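Local coordinates for putative OmpA family lipoprotein (Burkholderia cenocepacia, PDB 5LKW), which binds the diaminopimelate of peptidoglycan through its periplasmic OmpA-like domain and, as part of the Tol-Pal system, probably aids outer-membrane invagination at cell division and membrane integrity, at residues Q37-Q40 with Y41-H45; E63-L66 with A67-Q70; V85-S88 with Q89-A92. All blocks are in the same frame, centred on the assembly; numbering follows the deposited sequence.

Contact 1: residues Q37-Q40 with Y41-H45; sequences QHAQ and YLKSH
Gln40 and Lys43 meet on the outer side of the last turns of helix 32-44, three residues apart. Lys43 NZ donates to Gln40 OE1 at 3.3 Å, from above the plane of the amide, about 40° out of it, and the two side chains cross at about a right angle. A bend at chi3 (-66°) turns the ammonium group toward Gln40, whose own chain bends at chi2 to present OE1. On the way, Lys43 CE passes 3.3 Å from Ala39 O, with Ala39 CB farther off at 4.2 Å; a small residue at 39 lets the long chain lie close to the helix.

Beneath this runs the regular i to i+4 pattern, Leu42 N to His38 O (2.9 Å) and Lys43 N to Ala39 O among its bonds. Ser44 N follows with Gln40 O at 3.1 Å over a less straight path. His45, one residue on, turns back so that ND1 donates to Tyr41 O at 2.7 Å, while this nitrogen sits 4.0 Å above the middle of the Tyr41 ring. The tyrosine hydroxyl is held farther out by Arg48 and Asp4.

His38 and Leu42 form the inward face, a turn apart. Both meet Met80 of helix 62-82, while on strand 115-120 His38 rests on Leu118 and Leu42 on Tyr120, fastening the helix's C-terminal half to the sheet and its neighbouring helix.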
ATOM      1  N   GLN A  37      -8.922  -3.506  -9.600  1.00 33.36           N
ATOM      2  CA  GLN A  37      -8.838  -2.310 -10.391  1.00 33.95           C
ATOM      3  C   GLN A  37      -7.398  -1.949 -10.701  1.00 32.46           C
ATOM      4  O   GLN A  37      -7.028  -1.790 -11.884  1.00 31.66           O
ATOM      5  CB  GLN A  37      -9.585  -1.158  -9.730  1.00 34.04           C
ATOM      6  CG  GLN A  37     -11.004  -1.008 -10.263  1.00 40.16           C
ATOM      7  CD  GLN A  37     -12.054  -0.909  -9.166  1.00 48.19           C
ATOM      8  OE1 GLN A  37     -11.750  -1.023  -7.970  1.00 51.01           O
ATOM      9  NE2 GLN A  37     -13.311  -0.706  -9.572  1.00 49.31           N
ATOM     10  N   HIS A  38      -6.583  -1.824  -9.661  1.00 30.41           N
ATOM     11  CA  HIS A  38      -5.173  -1.518  -9.903  1.00 31.01           C
ATOM     12  C   HIS A  38      -4.447  -2.534 -10.779  1.00 30.48           C
ATOM     13  O   HIS A  38      -3.718  -2.123 -11.678  1.00 29.81           O
ATOM     14  CB  HIS A  38      -4.420  -1.166  -8.624  1.00 29.71           C
ATOM     15  CG  HIS A  38      -4.729   0.220  -8.140  1.00 30.60           C
ATOM     16  ND1 HIS A  38      -5.765   0.492  -7.269  1.00 30.78           N
ATOM     17  CD2 HIS A  38      -4.182   1.418  -8.464  1.00 28.87           C
ATOM     18  CE1 HIS A  38      -5.812   1.794  -7.042  1.00 26.76           C
ATOM     19  NE2 HIS A  38      -4.873   2.378  -7.765  1.00 31.10           N
ATOM     20  N   ALA A  39      -4.674  -3.830 -10.508  1.00 30.82           N
ATOM     21  CA  ALA A  39      -4.103  -4.930 -11.294  1.00 32.38           C
ATOM     22  C   ALA A  39      -4.447  -4.803 -12.790  1.00 33.62           C
ATOM     23  O   ALA A  39      -3.573  -4.969 -13.639  1.00 32.38           O
ATOM     24  CB  ALA A  39      -4.555  -6.282 -10.766  1.00 32.43           C
ATOM     25  N   GLN A  40      -5.713  -4.515 -13.083  1.00 34.58           N
ATOM     26  CA  GLN A  40      -6.178  -4.368 -14.458  1.00 37.17           C
ATOM     27  C   GLN A  40      -5.445  -3.204 -15.130  1.00 37.50           C
ATOM     28  O   GLN A  40      -4.911  -3.358 -16.233  1.00 38.03           O
ATOM     29  CB  GLN A  40      -7.705  -4.166 -14.497  1.00 37.66           C
ATOM     30  CG  GLN A  40      -8.389  -4.336 -15.857  1.00 40.79           C
ATOM     31  CD  GLN A  40      -7.895  -5.543 -16.647  1.00 46.29           C
ATOM     32  OE1 GLN A  40      -7.850  -6.672 -16.139  1.00 50.09           O
ATOM     33  NE2 GLN A  40      -7.543  -5.311 -17.908  1.00 47.74           N
ATOM     34  N   TYR A  41      -5.376  -2.061 -14.449  1.00 37.28           N
ATOM     35  CA  TYR A  41      -4.594  -0.951 -14.950  1.00 37.29           C
ATOM     36  C   TYR A  41      -3.132  -1.340 -15.237  1.00 37.09           C
ATOM     37  O   TYR A  41      -2.646  -1.155 -16.355  1.00 37.02           O
ATOM     38  CB  TYR A  41      -4.695   0.278 -14.036  1.00 37.79           C
ATOM     39  CG  TYR A  41      -3.890   1.434 -14.567  1.00 38.87           C
ATOM     40  CD1 TYR A  41      -4.500   2.500 -15.231  1.00 39.82           C
ATOM     41  CD2 TYR A  41      -2.521   1.450 -14.427  1.00 39.25           C
ATOM     42  CE1 TYR A  41      -3.757   3.565 -15.716  1.00 40.21           C
ATOM     43  CE2 TYR A  41      -1.760   2.505 -14.920  1.00 43.88           C
ATOM     44  CZ  TYR A  41      -2.376   3.562 -15.554  1.00 44.07           C
ATOM     45  OH  TYR A  41      -1.584   4.600 -16.039  1.00 46.80           O
ATOM     46  N   LEU A  42      -2.452  -1.912 -14.252  1.00 36.65           N
ATOM     47  CA  LEU A  42      -1.070  -2.375 -14.415  1.00 36.97           C
ATOM     48  C   LEU A  42      -0.791  -3.360 -15.612  1.00 37.48           C
ATOM     49  O   LEU A  42       0.109  -3.124 -16.428  1.00 37.99           O
ATOM     50  CB  LEU A  42      -0.526  -2.923 -13.085  1.00 36.07           C
ATOM     51  CG  LEU A  42      -0.214  -1.830 -12.027  1.00 35.22           C
ATOM     52  CD1 LEU A  42       0.137  -2.439 -10.672  1.00 34.86           C
ATOM     53  CD2 LEU A  42       0.888  -0.872 -12.482  1.00 33.61           C
ATOM     54  N   LYS A  43      -1.544  -4.455 -15.667  1.00 37.88           N
ATOM     55  CA  LYS A  43      -1.454  -5.467 -16.730  1.00 38.78           C
ATOM     56  C   LYS A  43      -1.664  -4.901 -18.134  1.00 39.49           C
ATOM     57  O   LYS A  43      -1.032  -5.346 -19.107  1.00 41.00           O
ATOM     58  CB  LYS A  43      -2.492  -6.561 -16.472  1.00 37.76           C
ATOM     59  CG  LYS A  43      -2.035  -7.656 -15.493  1.00 38.72           C
ATOM     60  CD  LYS A  43      -3.147  -8.720 -15.260  1.00 37.56           C
ATOM     61  CE  LYS A  43      -4.336  -8.090 -14.544  1.00 38.48           C
ATOM     62  NZ  LYS A  43      -5.677  -8.718 -14.793  1.00 39.15           N
ATOM     63  N   SER A  44      -2.570  -3.937 -18.229  1.00 40.10           N
ATOM     64  CA  SER A  44      -2.892  -3.284 -19.480  1.00 41.03           C
ATOM     65  C   SER A  44      -1.976  -2.087 -19.804  1.00 41.03           C
ATOM     66  O   SER A  44      -2.094  -1.529 -20.888  1.00 41.71           O
ATOM     67  CB  SER A  44      -4.375  -2.896 -19.504  1.00 40.77           C
ATOM     68  OG  SER A  44      -4.635  -1.814 -18.642  1.00 42.83           O
ATOM     69  N   HIS A  45      -1.084  -1.705 -18.878  1.00 40.47           N
ATOM     70  CA  HIS A  45      -0.077  -0.677 -19.116  1.00 39.95           C
ATOM     71  C   HIS A  45       1.358  -1.075 -18.735  1.00 40.66           C
ATOM     72  O   HIS A  45       1.951  -0.394 -17.893  1.00 41.30           O
ATOM     73  CB  HIS A  45      -0.414   0.608 -18.364  1.00 39.39           C
ATOM     74  CG  HIS A  45      -1.757   1.177 -18.688  1.00 38.90           C
ATOM     75  ND1 HIS A  45      -2.931   0.481 -18.500  1.00 40.10           N
ATOM     76  CD2 HIS A  45      -2.118   2.396 -19.154  1.00 38.91           C
ATOM     77  CE1 HIS A  45      -3.957   1.231 -18.860  1.00 38.22           C
ATOM     78  NE2 HIS A  45      -3.494   2.407 -19.242  1.00 37.86           N
TER

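Contact 2: residues E63-L66 with A67-Q70; sequences EYNL and ALGQ. With API (2,6-diaminopimelic acid), chain C.
The diaminopimelate pocket draws one wall from the start of helix 62-82, where Asn65 and Leu68, three residues apart, point their ends at the same ligand. Asn65 OD1 accepts a hydrogen bond from the ligand amino nitrogen N at 2.9 Å. Its first torsion (chi1 -80°), with CG beside the backbone N, turns the amide toward both the ligand and the loop before the helix, where ND2 donates to Arg59 O. An asparagine suits the place because one flat group can accept from the ligand while donating to the loop, and this second bond hinders the amide from flipping.

Leu68 packs its CD2 methyl against the carboxylate, 3.3 Å from the ligand atom C. Leu68 CD2 is also 4.0 Å from Asn65 OD1. The same methyl meets Tyr64 CE2 at 4.1 Å, so it touches both the tyrosine ring and the ligand. Tyr64 OH is bonded to Asp23, which ties the helix to another residue of the pocket.

The backbone is ordinary alpha-helix, with Leu68 N to Tyr64 O at 2.8 Å and Gly69 N to Asn65 O at 2.7 Å. On another side of the helix, Gln70 NE2 bonds to Glu74 and to Ala92 O of strand 90-96. Asp23, Asp57, Arg59 and Arg72 add further hydrogen bonds to the ligand. Such a site, built from loops and the N-terminal turns of the helix in a beta-alpha-beta unit, is characteristic of the OmpA-like peptidoglycan-binding domain.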
ATOM      1  N   GLU A  63      13.121  -1.035  14.360  1.00 31.30           N
ATOM      2  CA  GLU A  63      13.298  -2.273  13.591  1.00 31.24           C
ATOM      3  C   GLU A  63      12.026  -3.089  13.472  1.00 30.06           C
ATOM      4  O   GLU A  63      11.780  -3.648  12.404  1.00 30.24           O
ATOM      5  CB  GLU A  63      14.473  -3.104  14.138  1.00 31.91           C
ATOM      6  CG  GLU A  63      15.819  -2.516  13.670  1.00 35.13           C
ATOM      7  CD  GLU A  63      17.005  -2.764  14.623  1.00 43.40           C
ATOM      8  OE1 GLU A  63      16.817  -3.398  15.703  1.00 46.32           O
ATOM      9  OE2 GLU A  63      18.146  -2.310  14.295  1.00 42.92           O
ATOM     10  N   TYR A  64      11.227  -3.192  14.546  1.00 28.35           N
ATOM     11  CA  TYR A  64       9.961  -3.922  14.443  1.00 27.57           C
ATOM     12  C   TYR A  64       9.070  -3.380  13.263  1.00 26.62           C
ATOM     13  O   TYR A  64       8.554  -4.149  12.417  1.00 26.84           O
ATOM     14  CB  TYR A  64       9.180  -3.940  15.784  1.00 27.30           C
ATOM     15  CG  TYR A  64       7.928  -4.796  15.726  1.00 30.80           C
ATOM     16  CD1 TYR A  64       7.990  -6.155  16.016  1.00 32.67           C
ATOM     17  CD2 TYR A  64       6.687  -4.252  15.341  1.00 31.20           C
ATOM     18  CE1 TYR A  64       6.841  -6.971  15.955  1.00 33.85           C
ATOM     19  CE2 TYR A  64       5.538  -5.057  15.235  1.00 29.18           C
ATOM     20  CZ  TYR A  64       5.626  -6.423  15.545  1.00 35.37           C
ATOM     21  OH  TYR A  64       4.518  -7.260  15.465  1.00 33.71           O
ATOM     22  N   ASN A  65       8.915  -2.061  13.246  1.00 23.90           N
ATOM     23  CA  ASN A  65       8.010  -1.370  12.354  1.00 23.22           C
ATOM     24  C   ASN A  65       8.537  -1.252  10.934  1.00 22.30           C
ATOM     25  O   ASN A  65       7.767  -1.235   9.976  1.00 20.31           O
ATOM     26  CB  ASN A  65       7.753   0.029  12.879  1.00 22.43           C
ATOM     27  CG  ASN A  65       6.724   0.022  14.003  1.00 24.04           C
ATOM     28  OD1 ASN A  65       5.623  -0.522  13.825  1.00 25.48           O
ATOM     29  ND2 ASN A  65       7.090   0.577  15.185  1.00 19.56           N
ATOM     30  N   LEU A  66       9.849  -1.192  10.805  1.00 21.20           N
ATOM     31  CA  LEU A  66      10.440  -1.378   9.497  1.00 23.67           C
ATOM     32  C   LEU A  66      10.059  -2.753   8.933  1.00 22.78           C
ATOM     33  O   LEU A  66       9.664  -2.837   7.782  1.00 24.36           O
ATOM     34  CB  LEU A  66      11.980  -1.215   9.573  1.00 24.07           C
ATOM     35  CG  LEU A  66      12.591  -0.854   8.238  1.00 29.82           C
ATOM     36  CD1 LEU A  66      12.423   0.698   7.903  1.00 31.91           C
ATOM     37  CD2 LEU A  66      14.078  -1.329   8.196  1.00 34.29           C
ATOM     38  N   ALA A  67      10.209  -3.817   9.732  1.00 23.15           N
ATOM     39  CA  ALA A  67       9.849  -5.180   9.301  1.00 23.36           C
ATOM     40  C   ALA A  67       8.343  -5.283   9.000  1.00 22.58           C
ATOM     41  O   ALA A  67       7.955  -5.803   7.963  1.00 22.53           O
ATOM     42  CB  ALA A  67      10.256  -6.215  10.353  1.00 24.49           C
ATOM     43  N   LEU A  68       7.513  -4.741   9.908  1.00 22.53           N
ATOM     44  CA  LEU A  68       6.071  -4.689   9.713  1.00 19.94           C
ATOM     45  C   LEU A  68       5.692  -3.908   8.421  1.00 19.19           C
ATOM     46  O   LEU A  68       4.918  -4.397   7.557  1.00 17.81           O
ATOM     47  CB  LEU A  68       5.403  -4.084  10.975  1.00 20.12           C
ATOM     48  CG  LEU A  68       3.878  -3.891  10.877  1.00 21.56           C
ATOM     49  CD1 LEU A  68       3.194  -5.214  10.476  1.00 19.44           C
ATOM     50  CD2 LEU A  68       3.338  -3.392  12.224  1.00 23.75           C
ATOM     51  N   GLY A  69       6.217  -2.709   8.268  1.00 18.09           N
ATOM     52  CA  GLY A  69       5.959  -1.963   7.022  1.00 17.65           C
ATOM     53  C   GLY A  69       6.293  -2.788   5.774  1.00 18.99           C
ATOM     54  O   GLY A  69       5.550  -2.769   4.825  1.00 18.31           O
ATOM     55  N   GLN A  70       7.432  -3.499   5.778  1.00 19.51           N
ATOM     56  CA  GLN A  70       7.829  -4.339   4.635  1.00 19.96           C
ATOM     57  C   GLN A  70       6.779  -5.385   4.329  1.00 18.07           C
ATOM     58  O   GLN A  70       6.360  -5.564   3.167  1.00 17.93           O
ATOM     59  CB  GLN A  70       9.264  -4.945   4.814  1.00 20.31           C
ATOM     60  CG  GLN A  70       9.803  -5.618   3.556  1.00 23.78           C
ATOM     61  CD  GLN A  70       9.902  -4.704   2.319  1.00 29.50           C
ATOM     62  OE1 GLN A  70      10.295  -3.555   2.408  1.00 31.90           O
ATOM     63  NE2 GLN A  70       9.611  -5.263   1.141  1.00 32.67           N
TER
HETATM   64  C   API C 201       1.408  -1.227  13.757  1.00 20.28           C
HETATM   65  CA  API C 201       2.234  -1.363  15.013  1.00 21.41           C
HETATM   66  C3  API C 201       1.498  -1.463  16.349  1.00 29.73           C
HETATM   67  C4  API C 201       2.545  -1.605  17.473  1.00 40.58           C
HETATM   68  C5  API C 201       2.299  -2.771  18.448  1.00 54.53           C
HETATM   69  C6  API C 201       3.444  -3.009  19.451  1.00 63.20           C
HETATM   70  O   API C 201       1.760  -0.329  13.004  1.00 16.01           O
HETATM   71  OXT API C 201       0.436  -1.949  13.434  1.00 17.62           O
HETATM   72  N   API C 201       3.058  -0.157  15.068  1.00 19.72           N

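Contact 3: residues V85-S88 with Q89-A92; sequences VNDS and QMEA
The turn that returns the chain from helix 62-82 to strand 90-96 is closed by a short 3-10 segment, and Asn86 and Gln89 bind each other across it twice. In the backbone, Gln89 N donates to Asn86 O at 2.9 Å. In the side chains, Asn86 ND2 donates to Gln89 OE1 at 3.1 Å along a nearly straight path, 172° at the hydrogen, lying in both the amide plane of the asparagine and the carbonyl plane of the glutamine. The two amide planes stand 36° apart. Gln89, extended beyond CG, still has NE2 to give, and it bonds to Arg48 O and Leu42 O; an amide, able to accept and donate at once, suits this buried position.

A second i to i+3 bond, Met90 N to Asp87 O at 3.1 Å, follows as the strand begins. The turn is the return link of the beta-alpha-beta unit formed by strands 50-55 and 90-96 with helix 62-82 between them, and Gln89 and Glu91 pair by backbone with Val50.

On the inner side Val85 and Met90 hold the apolar contact. Val85 CG1 touches Met90 SD at 3.7 Å, and Met90 bends at chi3 (-59°) to bring CE to 3.8 Å from Asn86 O. The flexible, unbranched thioether chain can reach several neighbours at once, Met80, Arg77 and Val50, while Val85 leans on Ala39 and Leu42.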
ATOM      1  N   VAL A  85      -0.217  -9.221 -12.243  1.00 34.02           N
ATOM      2  CA  VAL A  85       0.698  -8.113 -12.515  1.00 33.87           C
ATOM      3  C   VAL A  85       2.128  -8.656 -12.531  1.00 34.34           C
ATOM      4  O   VAL A  85       2.472  -9.493 -11.721  1.00 34.60           O
ATOM      5  CB  VAL A  85       0.583  -6.938 -11.455  1.00 33.83           C
ATOM      6  CG1 VAL A  85       1.595  -5.866 -11.757  1.00 32.32           C
ATOM      7  CG2 VAL A  85      -0.817  -6.340 -11.438  1.00 33.53           C
ATOM      8  N   ASN A  86       2.951  -8.193 -13.477  1.00 36.01           N
ATOM      9  CA  ASN A  86       4.386  -8.537 -13.499  1.00 36.60           C
ATOM     10  C   ASN A  86       5.111  -7.938 -12.334  1.00 36.39           C
ATOM     11  O   ASN A  86       4.998  -6.739 -12.097  1.00 36.24           O
ATOM     12  CB  ASN A  86       5.081  -7.926 -14.721  1.00 37.46           C
ATOM     13  CG  ASN A  86       4.526  -8.426 -16.011  1.00 40.22           C
ATOM     14  OD1 ASN A  86       4.786  -9.560 -16.395  1.00 43.36           O
ATOM     15  ND2 ASN A  86       3.759  -7.579 -16.707  1.00 40.28           N
ATOM     16  N   ASP A  87       5.930  -8.753 -11.678  1.00 36.96           N
ATOM     17  CA  ASP A  87       6.845  -8.292 -10.634  0.53 37.15           C
ATOM     18  C   ASP A  87       7.651  -7.087 -11.059  1.00 36.77           C
ATOM     19  O   ASP A  87       7.983  -6.245 -10.204  1.00 35.41           O
ATOM     20  CB  ASP A  87       7.830  -9.389 -10.256  1.00 38.03           C
ATOM     21  CG  ASP A  87       7.142 -10.703  -9.943  1.00 42.22           C
ATOM     22  OD1 ASP A  87       5.949 -10.672  -9.509  1.00 43.67           O
ATOM     23  OD2 ASP A  87       7.792 -11.768 -10.156  1.00 45.36           O
ATOM     24  N   SER A  88       8.017  -7.027 -12.358  1.00 35.06           N
ATOM     25  CA  SER A  88       8.809  -5.911 -12.883  1.00 34.32           C
ATOM     26  C   SER A  88       8.076  -4.561 -12.825  1.00 32.98           C
ATOM     27  O   SER A  88       8.702  -3.518 -12.968  1.00 33.02           O
ATOM     28  CB  SER A  88       9.234  -6.161 -14.339  1.00 34.45           C
ATOM     29  OG  SER A  88       8.116  -5.962 -15.194  1.00 33.88           O
ATOM     30  N   GLN A  89       6.760  -4.548 -12.634  1.00 32.00           N
ATOM     31  CA  GLN A  89       6.112  -3.241 -12.522  1.00 30.47           C
ATOM     32  C   GLN A  89       5.856  -2.815 -11.070  1.00 31.07           C
ATOM     33  O   GLN A  89       5.222  -1.784 -10.835  1.00 30.38           O
ATOM     34  CB  GLN A  89       4.842  -3.168 -13.344  1.00 30.86           C
ATOM     35  CG  GLN A  89       5.015  -3.352 -14.848  1.00 29.09           C
ATOM     36  CD  GLN A  89       3.663  -3.548 -15.523  1.00 28.93           C
ATOM     37  OE1 GLN A  89       3.285  -4.666 -15.855  1.00 29.43           O
ATOM     38  NE2 GLN A  89       2.893  -2.472 -15.640  1.00 30.51           N
ATOM     39  N   MET A  90       6.355  -3.607 -10.111  1.00 30.56           N
ATOM     40  CA  MET A  90       6.009  -3.436  -8.699  1.00 30.44           C
ATOM     41  C   MET A  90       7.260  -3.483  -7.869  1.00 31.03           C
ATOM     42  O   MET A  90       8.097  -4.378  -8.050  1.00 31.62           O
ATOM     43  CB  MET A  90       5.081  -4.572  -8.256  1.00 30.32           C
ATOM     44  CG  MET A  90       3.685  -4.446  -8.848  1.00 28.47           C
ATOM     45  SD  MET A  90       2.576  -5.643  -8.164  1.00 25.11           S
ATOM     46  CE  MET A  90       3.452  -7.191  -8.633  1.00 29.19           C
ATOM     47  N   GLU A  91       7.377  -2.541  -6.943  1.00 30.65           N
ATOM     48  CA  GLU A  91       8.471  -2.574  -5.977  1.00 30.43           C
ATOM     49  C   GLU A  91       7.875  -2.378  -4.564  1.00 29.17           C
ATOM     50  O   GLU A  91       7.156  -1.398  -4.346  1.00 29.12           O
ATOM     51  CB  GLU A  91       9.505  -1.498  -6.307  1.00 30.35           C
ATOM     52  CG  GLU A  91      10.805  -1.626  -5.462  1.00 34.19           C
ATOM     53  CD  GLU A  91      11.773  -0.478  -5.759  1.00 37.02           C
ATOM     54  OE1 GLU A  91      11.530   0.217  -6.764  1.00 41.87           O
ATOM     55  OE2 GLU A  91      12.744  -0.262  -5.012  1.00 36.54           O
ATOM     56  N   ALA A  92       8.105  -3.340  -3.655  1.00 27.77           N
ATOM     57  CA  ALA A  92       7.579  -3.239  -2.260  1.00 27.41           C
ATOM     58  C   ALA A  92       8.692  -2.665  -1.391  1.00 27.33           C
ATOM     59  O   ALA A  92       9.761  -3.261  -1.293  1.00 27.96           O
ATOM     60  CB  ALA A  92       7.181  -4.595  -1.728  1.00 26.08           C
TER

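How the contacts relate
Contacts 1 and 3 are neighbours, with centres 11 Å apart on the same side of the chain's centre. They join through the Gln89 amide, whose NE2 lies 3.0 Å from Leu42 O, and through Val85 CG2, which packs 3.6 Å from Ala39 CA. Contact 2 holds two of the pocket residues, Asn65 and Leu68, and lies across the molecule from contact 1, their centres 28 Å apart and their nearest atoms about 15 Å. Contact 3 touches both: the Gln70 amide reaches it from contact 2, with NE2 3.2 Å from Ala92 O, although the centres of contacts 2 and 3 are 20 Å apart. Helix 62-82 and strand 90-96 thus connect the diaminopimelate pocket to the far end of the domain.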